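Local coordinates for HRDC domain-containing protein (Bifidobacterium adolescentis ATCC 15703, PDB 3CYM) that is of unknown function but probably binds nucleic acid and trims it as a 3'-5' exonuclease, at residues Gln116-Thr121 with Asp201-Glu206; Gln197-Tyr202 with Arg417-Ser422; Arg238-Arg243 with Ser313-Ile318. One frame throughout, in Å; residues are numbered along the deposited sequence. Where two conformers were deposited one is given.

How the contacts relate
Three contacts of one chain illustrate how chemistry follows place in a fold. Contacts 1 and 2 share helix 193-207, their centres about 11 Å apart, and they touch through Phe-200, which packs against Leu-118 and Phe-119. Contact 1 sets that helix against strand 117-120 and is apolar and small, its buried part passing quickly into an exposed margin. Contact 2 joins the same helix to helix 418-433 of the C-terminal region and is polar, with carboxylates meeting an arginine and a tryptophan. Contact 3 lies across the chain's centre, about 41 and 45 Å from the other two between centres, and is again apolar, a partly buried helix pair with a buried leucine and tryptophan.

Contact 1 of 3, residues Gln116-Thr121 with Asp201-Glu206; sequences QRLFDT and DYALKE
Leu-118 and the pair Ala-203 and Leu-204 make the tight part of this contact, where strand 117-120 meets helix 193-207. One branch of the strand leucine does the work: CD2 of Leu-118 stands 4.0 Å from CB of Ala-203 and 4.2 Å from CB of Leu-204, so a single methyl settles against two successive residues of the helix. The bond leaving CA of Leu-118 points toward the helix, and with CG anti to the backbone N (chi1 -175°) the branch CD2 comes to lie against Ala-203 and Leu-204. Ser-101 touches both Leu-118 and Ala-203, and Leu-98 also packs on Leu-118, which closes this buried end with helix 101-111 and the neighbouring strand.

The other end is more open to solvent. CD2 of Leu-204 lies against the backbone leading up to Leu-118, 3.9 Å from O of Gln-116, a van der Waals approach without a hydrogen bond. Here Gln-116 and Arg-117 leave the backbone pointing away from the helix, and both residues are exposed; NE of Arg-117 finds its acceptor in the backbone O of Asp-93. The short segments run at 111° to each other, their axes 8.2 Å apart, and only 204 Å² is buried between them.

Strand 117-120 is an outermost strand of the mixed sheet, backbone-bonded to strand 95-98. A helix laid across such a sheet margin is consistent with the alpha/beta architecture of the RNase H-like exonuclease fold.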
# COMPACT_ATOMS: atom_id res chain seq x y z
N GLN A 116 17.48 -8.01 4.94
CA GLN A 116 18.73 -7.25 5.03
C GLN A 116 19.15 -6.64 3.71
O GLN A 116 19.97 -5.72 3.69
CB GLN A 116 19.84 -8.12 5.61
CG GLN A 116 19.69 -8.39 7.09
CD GLN A 116 20.94 -8.98 7.70
OE1 GLN A 116 20.94 -10.12 8.15
NE2 GLN A 116 22.02 -8.20 7.70
N ARG A 117 18.61 -7.18 2.63
CA ARG A 117 18.84 -6.69 1.28
C ARG A 117 17.54 -6.81 0.48
O ARG A 117 16.68 -7.64 0.79
CB ARG A 117 19.98 -7.48 0.59
CG ARG A 117 21.39 -7.08 1.06
CD ARG A 117 22.50 -7.74 0.27
NE ARG A 117 22.54 -9.19 0.46
CZ ARG A 117 23.35 -10.02 -0.20
NH1 ARG A 117 23.30 -11.33 0.04
NH2 ARG A 117 24.21 -9.55 -1.10
N LEU A 118 17.39 -5.97 -0.54
CA LEU A 118 16.17 -5.91 -1.33
C LEU A 118 16.44 -5.76 -2.81
O LEU A 118 17.34 -5.03 -3.21
CB LEU A 118 15.30 -4.74 -0.86
CG LEU A 118 13.91 -4.53 -1.45
CD1 LEU A 118 12.96 -5.64 -1.00
CD2 LEU A 118 13.40 -3.17 -1.01
N PHE A 119 15.68 -6.48 -3.62
CA PHE A 119 15.51 -6.14 -5.02
C PHE A 119 14.03 -5.95 -5.25
O PHE A 119 13.25 -6.90 -5.13
CB PHE A 119 16.07 -7.23 -5.94
CG PHE A 119 16.10 -6.82 -7.39
CD1 PHE A 119 17.25 -6.29 -7.94
CD2 PHE A 119 14.98 -6.96 -8.20
CE1 PHE A 119 17.28 -5.89 -9.28
CE2 PHE A 119 15.00 -6.57 -9.54
CZ PHE A 119 16.16 -6.04 -10.07
N ASP A 120 13.64 -4.73 -5.57
CA ASP A 120 12.24 -4.44 -5.86
C ASP A 120 12.00 -4.50 -7.38
O ASP A 120 12.48 -3.65 -8.13
CB ASP A 120 11.83 -3.08 -5.26
CG ASP A 120 10.32 -2.87 -5.19
OD1 ASP A 120 9.56 -3.37 -6.05
OD2 ASP A 120 9.89 -2.16 -4.26
N THR A 121 11.24 -5.51 -7.82
CA THR A 121 11.00 -5.70 -9.26
C THR A 121 10.07 -4.62 -9.84
O THR A 121 10.08 -4.40 -11.04
CB THR A 121 10.45 -7.11 -9.62
OG1 THR A 121 9.29 -7.40 -8.83
CG2 THR A 121 11.50 -8.18 -9.41
N ASP A 201 17.71 0.41 -1.26
CA ASP A 201 18.17 0.88 0.05
C ASP A 201 17.13 1.76 0.76
O ASP A 201 16.83 1.54 1.92
CB ASP A 201 19.46 1.68 -0.11
CG ASP A 201 20.66 0.81 -0.42
OD1 ASP A 201 20.58 -0.43 -0.30
OD2 ASP A 201 21.71 1.39 -0.78
N TYR A 202 16.59 2.73 0.02
CA TYR A 202 15.61 3.68 0.53
C TYR A 202 14.24 3.05 0.82
O TYR A 202 13.60 3.37 1.83
CB TYR A 202 15.46 4.83 -0.47
CG TYR A 202 14.33 5.80 -0.19
CD1 TYR A 202 14.46 6.78 0.80
CD2 TYR A 202 13.15 5.76 -0.94
CE1 TYR A 202 13.42 7.68 1.04
CE2 TYR A 202 12.11 6.66 -0.70
CZ TYR A 202 12.26 7.61 0.29
OH TYR A 202 11.23 8.49 0.52
N ALA A 203 13.79 2.16 -0.07
CA ALA A 203 12.52 1.44 0.09
C ALA A 203 12.53 0.54 1.32
O ALA A 203 11.53 0.42 2.02
CB ALA A 203 12.21 0.64 -1.15
N LEU A 204 13.68 -0.09 1.57
CA LEU A 204 13.86 -0.97 2.72
C LEU A 204 13.86 -0.17 4.02
O LEU A 204 13.29 -0.61 5.02
CB LEU A 204 15.15 -1.77 2.58
CG LEU A 204 15.46 -2.88 3.58
CD1 LEU A 204 14.41 -3.98 3.54
CD2 LEU A 204 16.83 -3.46 3.30
N LYS A 205 14.49 1.00 3.97
CA LYS A 205 14.53 1.95 5.08
C LYS A 205 13.12 2.45 5.41
O LYS A 205 12.69 2.41 6.57
CB LYS A 205 15.43 3.12 4.71
CG LYS A 205 15.77 4.10 5.82
CD LYS A 205 16.17 5.48 5.27
CE LYS A 205 17.63 5.55 4.79
NZ LYS A 205 17.84 5.16 3.36
N GLU A 206 12.40 2.91 4.38
CA GLU A 206 11.04 3.45 4.54
C GLU A 206 9.98 2.41 4.87
O GLU A 206 9.13 2.64 5.74
CB GLU A 206 10.59 4.20 3.27
CG GLU A 206 11.30 5.51 3.02
CD GLU A 206 11.16 6.48 4.17
OE1 GLU A 206 12.19 6.87 4.75
OE2 GLU A 206 10.01 6.87 4.49

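Contact 2 of 3, residues Gln197-Tyr202 with Arg417-Ser422; sequences QEEFDY and RDWQVS. With GOL (glycerol), chain D.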
# COMPACT_ATOMS: atom_id res chain seq x y z
N GLN A 197 19.92 0.20 -6.98
CA GLN A 197 20.40 -0.10 -5.63
C GLN A 197 20.03 0.96 -4.58
O GLN A 197 19.55 0.61 -3.50
CB GLN A 197 21.91 -0.37 -5.64
CG GLN A 197 22.45 -1.06 -4.39
CD GLN A 197 21.57 -2.22 -3.93
OE1 GLN A 197 21.29 -3.15 -4.69
NE2 GLN A 197 21.13 -2.16 -2.68
N GLU A 198 20.22 2.25 -4.91
CA GLU A 198 19.83 3.37 -4.03
C GLU A 198 18.33 3.42 -3.76
O GLU A 198 17.89 3.82 -2.66
CB GLU A 198 20.26 4.71 -4.64
CG GLU A 198 21.73 5.04 -4.53
CD GLU A 198 22.05 6.49 -4.88
OE1 GLU A 198 23.12 6.75 -5.47
OE2 GLU A 198 21.23 7.38 -4.57
N GLU A 199 17.53 3.04 -4.76
CA GLU A 199 16.09 3.02 -4.61
C GLU A 199 15.65 1.85 -3.75
O GLU A 199 14.64 1.94 -3.06
CB GLU A 199 15.39 2.98 -5.96
CG GLU A 199 15.49 4.25 -6.78
CD GLU A 199 14.94 5.46 -6.06
OE1 GLU A 199 15.74 6.35 -5.73
OE2 GLU A 199 13.71 5.51 -5.83
N PHE A 200 16.43 0.76 -3.78
CA PHE A 200 16.15 -0.41 -2.93
C PHE A 200 16.50 -0.12 -1.47
O PHE A 200 15.70 -0.38 -0.55
CB PHE A 200 16.95 -1.63 -3.40
CG PHE A 200 16.71 -2.02 -4.83
CD1 PHE A 200 15.51 -1.74 -5.47
CD2 PHE A 200 17.70 -2.71 -5.53
CE1 PHE A 200 15.31 -2.11 -6.79
CE2 PHE A 200 17.51 -3.09 -6.84
CZ PHE A 200 16.32 -2.80 -7.47
N ASP A 201 17.71 0.41 -1.26
CA ASP A 201 18.17 0.88 0.05
C ASP A 201 17.13 1.76 0.76
O ASP A 201 16.83 1.54 1.92
CB ASP A 201 19.46 1.68 -0.11
CG ASP A 201 20.66 0.81 -0.42
OD1 ASP A 201 20.58 -0.43 -0.30
OD2 ASP A 201 21.71 1.39 -0.78
N TYR A 202 16.59 2.73 0.02
CA TYR A 202 15.61 3.68 0.53
C TYR A 202 14.24 3.05 0.82
O TYR A 202 13.60 3.37 1.83
CB TYR A 202 15.46 4.83 -0.47
CG TYR A 202 14.33 5.80 -0.19
CD1 TYR A 202 14.46 6.78 0.80
CD2 TYR A 202 13.15 5.76 -0.94
CE1 TYR A 202 13.42 7.68 1.04
CE2 TYR A 202 12.11 6.66 -0.70
CZ TYR A 202 12.26 7.61 0.29
OH TYR A 202 11.23 8.49 0.52
N ARG A 417 17.04 10.95 -3.41
CA ARG A 417 18.25 10.16 -3.34
C ARG A 417 19.42 10.88 -3.98
O ARG A 417 19.22 11.80 -4.78
CB ARG A 417 18.02 8.79 -3.99
CG ARG A 417 17.50 7.74 -3.03
CD ARG A 417 16.14 8.11 -2.46
NE ARG A 417 15.08 7.70 -3.38
CZ ARG A 417 13.87 8.25 -3.44
NH1 ARG A 417 12.99 7.78 -4.31
NH2 ARG A 417 13.54 9.27 -2.66
N ASP A 418 20.63 10.47 -3.60
CA ASP A 418 21.85 11.06 -4.13
C ASP A 418 21.92 11.04 -5.65
O ASP A 418 22.34 12.02 -6.25
CB ASP A 418 23.09 10.35 -3.55
CG ASP A 418 23.20 10.50 -2.05
OD1 ASP A 418 22.43 11.29 -1.44
OD2 ASP A 418 24.08 9.83 -1.46
N TRP A 419 21.49 9.94 -6.28
CA TRP A 419 21.51 9.85 -7.75
C TRP A 419 20.54 10.84 -8.41
O TRP A 419 20.83 11.35 -9.49
CB TRP A 419 21.26 8.43 -8.25
CG TRP A 419 19.84 7.90 -8.08
CD1 TRP A 419 19.34 7.22 -7.01
CD2 TRP A 419 18.76 8.01 -9.02
NE1 TRP A 419 18.02 6.89 -7.22
CE2 TRP A 419 17.64 7.36 -8.45
CE3 TRP A 419 18.63 8.58 -10.30
CZ2 TRP A 419 16.40 7.28 -9.10
CZ3 TRP A 419 17.40 8.50 -10.95
CH2 TRP A 419 16.30 7.86 -10.34
N GLN A 420 19.42 11.11 -7.74
CA GLN A 420 18.40 12.00 -8.26
C GLN A 420 18.90 13.43 -8.19
O GLN A 420 18.78 14.16 -9.16
CB GLN A 420 17.10 11.86 -7.48
CG GLN A 420 16.55 10.45 -7.49
CD GLN A 420 15.21 10.34 -6.85
OE1 GLN A 420 14.99 10.82 -5.75
NE2 GLN A 420 14.29 9.69 -7.55
N VAL A 421 19.50 13.78 -7.06
CA VAL A 421 20.15 15.08 -6.85
C VAL A 421 21.31 15.34 -7.82
O VAL A 421 21.38 16.40 -8.44
CB VAL A 421 20.62 15.22 -5.37
CG1 VAL A 421 21.38 16.52 -5.15
CG2 VAL A 421 19.43 15.15 -4.43
N SER A 422 22.20 14.37 -7.97
CA SER A 422 23.31 14.46 -8.92
C SER A 422 22.88 14.60 -10.38
O SER A 422 23.53 15.29 -11.15
CB SER A 422 24.22 13.24 -8.78
OG SER A 422 24.80 13.22 -7.49
C1 GOL D . 9.94 8.92 -5.30
O1 GOL D . 10.69 9.78 -4.46
C2 GOL D . 10.64 8.81 -6.64
O2 GOL D . 9.83 9.41 -7.61
C3 GOL D . 10.88 7.34 -6.99
O3 GOL D . 12.10 7.22 -7.70
O HOH W 1 20.57 8.13 -1.80
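Glu-199 and Arg-417 form the salt bridge of this contact, a side-on grip in which NE and NH1 each take one carboxylate oxygen. The bond from NH1 of Arg-417 to OE2 of Glu-199 is 2.8 Å long and nearly straight at 174°; it uses the syn lone pair of OE2, which lies in the plane of the guanidinium. NE of Arg-417 reaches OE1 of Glu-199, also at 2.8 Å, tilted out of both planes.

Among the hydrogen bonds from uncharged donors, NE1 of Trp-419 donates to OE1 of Glu-199 over 2.8 Å, from the face opposite to NE, so two donors hold that one oxygen. The bend of Glu-199 at chi2 (-58°) carries its carboxylate to both. OE2 of Glu-198 accepts the backbone N of Trp-419 at 3.1 Å, near the start of the helix, and a water links the same oxygen to N of Asp-418.

Stacking completes the set. The guanidinium of Arg-417 lies flat on Tyr-202, planes 4° apart, with CZ of Arg-417 3.9 Å from the ring centroid in a cation-pi contact; OE1 of Gln-420 covers its other face. A glycerol, probably from the crystallisation liquor, accepts from NH1 of Arg-417.

Trp-195, earlier on helix 193-207, stacks on Trp-419, while Ile-123 and Leu-127 of helix 121-127 pack on Glu-199 and Trp-419 respectively, placing the junction between helices 193-207, 121-127 and 418-433.

Contact 3 of 3, residues Arg238-Arg243 with Ser313-Ile318; sequences RALWTR and SMWKNI
In a small helical bundle that includes the HRDC-family region, helix 231-250 and helix 312-323 pack by apolar side chains, their short segments at 138° and 9.9 Å apart between axes. Ile-318 wedges into the face formed by Ala-239, Leu-240 and Arg-243. Its two branches part company: CG2 goes to Ala-239, 3.7 Å from its CB, whereas CG1 meets the aliphatic stem of Arg-243, 3.7 Å from its CG. That split follows from chi1 of -66°, which puts CG2 anti to the backbone N and CG1 anti to the carbonyl carbon. With both branches gone, as in an alanine here, a gap is likely to open between Ala-239, Leu-240 and the stem of Arg-243, leaving that stem freer to turn.

The polar end of Arg-243 has its own partner in the same helix, a salt bridge from NH1 to Glu-246. Deeper in, Leu-240 is buried together with Trp-315, and Ile-264 and Val-267 of helix 261-270 also pack on the leucine. The indole of Trp-315 turns its edge to the backbone carbon of Arg-243, while CD2 of Leu-240 comes to 3.9 Å from CE3 of Trp-315 and to 4.1 Å from CG2 of Ile-318.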
# COMPACT_ATOMS: atom_id res chain seq x y z
N ARG A 238 -16.38 13.07 12.96
CA ARG A 238 -15.26 12.69 13.81
C ARG A 238 -15.63 11.61 14.82
O ARG A 238 -14.93 10.61 14.93
CB ARG A 238 -14.70 13.90 14.57
CG ARG A 238 -13.41 13.61 15.30
CD ARG A 238 -12.81 14.85 15.93
NE ARG A 238 -13.75 15.54 16.81
CZ ARG A 238 -13.43 16.59 17.57
NH1 ARG A 238 -14.35 17.17 18.33
NH2 ARG A 238 -12.19 17.07 17.57
N ALA A 239 -16.74 11.81 15.52
CA ALA A 239 -17.18 10.91 16.59
C ALA A 239 -17.60 9.54 16.05
O ALA A 239 -17.25 8.51 16.63
CB ALA A 239 -18.31 11.55 17.38
N LEU A 240 -18.33 9.54 14.93
CA LEU A 240 -18.76 8.32 14.25
C LEU A 240 -17.60 7.52 13.65
O LEU A 240 -17.55 6.30 13.81
CB LEU A 240 -19.78 8.63 13.16
CG LEU A 240 -21.22 8.92 13.60
CD1 LEU A 240 -21.99 9.37 12.40
CD2 LEU A 240 -21.89 7.70 14.23
N TRP A 241 -16.69 8.20 12.94
CA TRP A 241 -15.49 7.57 12.40
C TRP A 241 -14.68 6.87 13.49
O TRP A 241 -14.19 5.75 13.28
CB TRP A 241 -14.58 8.58 11.69
CG TRP A 241 -13.43 7.93 10.95
CD1 TRP A 241 -13.40 7.58 9.63
CD2 TRP A 241 -12.16 7.53 11.50
NE1 TRP A 241 -12.20 6.99 9.32
CE2 TRP A 241 -11.42 6.95 10.45
CE3 TRP A 241 -11.57 7.61 12.78
CZ2 TRP A 241 -10.11 6.45 10.63
CZ3 TRP A 241 -10.28 7.11 12.97
CH2 TRP A 241 -9.57 6.54 11.90
N THR A 242 -14.52 7.55 14.62
CA THR A 242 -13.70 7.07 15.73
C THR A 242 -14.27 5.80 16.34
O THR A 242 -13.55 4.81 16.50
CB THR A 242 -13.53 8.15 16.82
OG1 THR A 242 -12.96 9.33 16.23
CG2 THR A 242 -12.63 7.67 17.96
N ARG A 243 -15.56 5.84 16.68
CA ARG A 243 -16.21 4.67 17.27
C ARG A 243 -16.27 3.49 16.29
O ARG A 243 -16.01 2.36 16.68
CB ARG A 243 -17.58 5.01 17.84
CG ARG A 243 -18.25 3.88 18.63
CD ARG A 243 -17.35 3.24 19.69
NE ARG A 243 -18.08 2.21 20.44
CZ ARG A 243 -17.53 1.21 21.12
NH1 ARG A 243 -16.21 1.03 21.16
NH2 ARG A 243 -18.32 0.35 21.76
N SER A 313 -28.41 1.45 17.95
CA SER A 313 -28.39 2.19 19.21
C SER A 313 -27.00 2.68 19.59
O SER A 313 -26.86 3.70 20.25
CB SER A 313 -28.93 1.33 20.35
OG SER A 313 -30.31 1.06 20.19
N MET A 314 -25.97 1.93 19.17
CA MET A 314 -24.57 2.28 19.47
C MET A 314 -24.14 3.53 18.72
O MET A 314 -23.33 4.31 19.22
CB MET A 314 -23.62 1.13 19.12
CG MET A 314 -23.93 -0.19 19.83
SD MET A 314 -22.88 -1.54 19.24
CE MET A 314 -23.65 -2.95 20.02
N TRP A 315 -24.66 3.72 17.50
CA TRP A 315 -24.37 4.92 16.74
C TRP A 315 -25.19 6.09 17.27
O TRP A 315 -24.70 7.21 17.31
CB TRP A 315 -24.62 4.71 15.25
CG TRP A 315 -23.96 3.48 14.69
CD1 TRP A 315 -24.58 2.41 14.14
CD2 TRP A 315 -22.55 3.19 14.64
NE1 TRP A 315 -23.66 1.47 13.74
CE2 TRP A 315 -22.41 1.93 14.04
CE3 TRP A 315 -21.40 3.89 15.05
CZ2 TRP A 315 -21.16 1.34 13.83
CZ3 TRP A 315 -20.16 3.30 14.84
CH2 TRP A 315 -20.05 2.03 14.23
N LYS A 316 -26.42 5.81 17.70
CA LYS A 316 -27.33 6.80 18.30
C LYS A 316 -26.70 7.50 19.51
O LYS A 316 -26.73 8.72 19.60
CB LYS A 316 -28.66 6.14 18.66
CG LYS A 316 -29.68 7.03 19.35
CD LYS A 316 -31.10 6.45 19.25
CE LYS A 316 -31.25 5.07 19.91
NZ LYS A 316 -31.25 5.14 21.41
N ASN A 317 -26.10 6.71 20.41
CA ASN A 317 -25.36 7.20 21.58
C ASN A 317 -24.18 8.10 21.21
O ASN A 317 -23.86 9.05 21.92
CB ASN A 317 -24.82 6.03 22.41
CG ASN A 317 -25.91 5.21 23.10
OD1 ASN A 317 -27.00 5.71 23.40
ND2 ASN A 317 -25.61 3.94 23.36
N ILE A 318 -23.50 7.76 20.12
CA ILE A 318 -22.35 8.52 19.66
C ILE A 318 -22.78 9.89 19.12
O ILE A 318 -22.13 10.90 19.40
CB ILE A 318 -21.51 7.69 18.63
CG1 ILE A 318 -20.87 6.47 19.30
CG2 ILE A 318 -20.45 8.54 17.94
CD1 ILE A 318 -19.96 6.77 20.49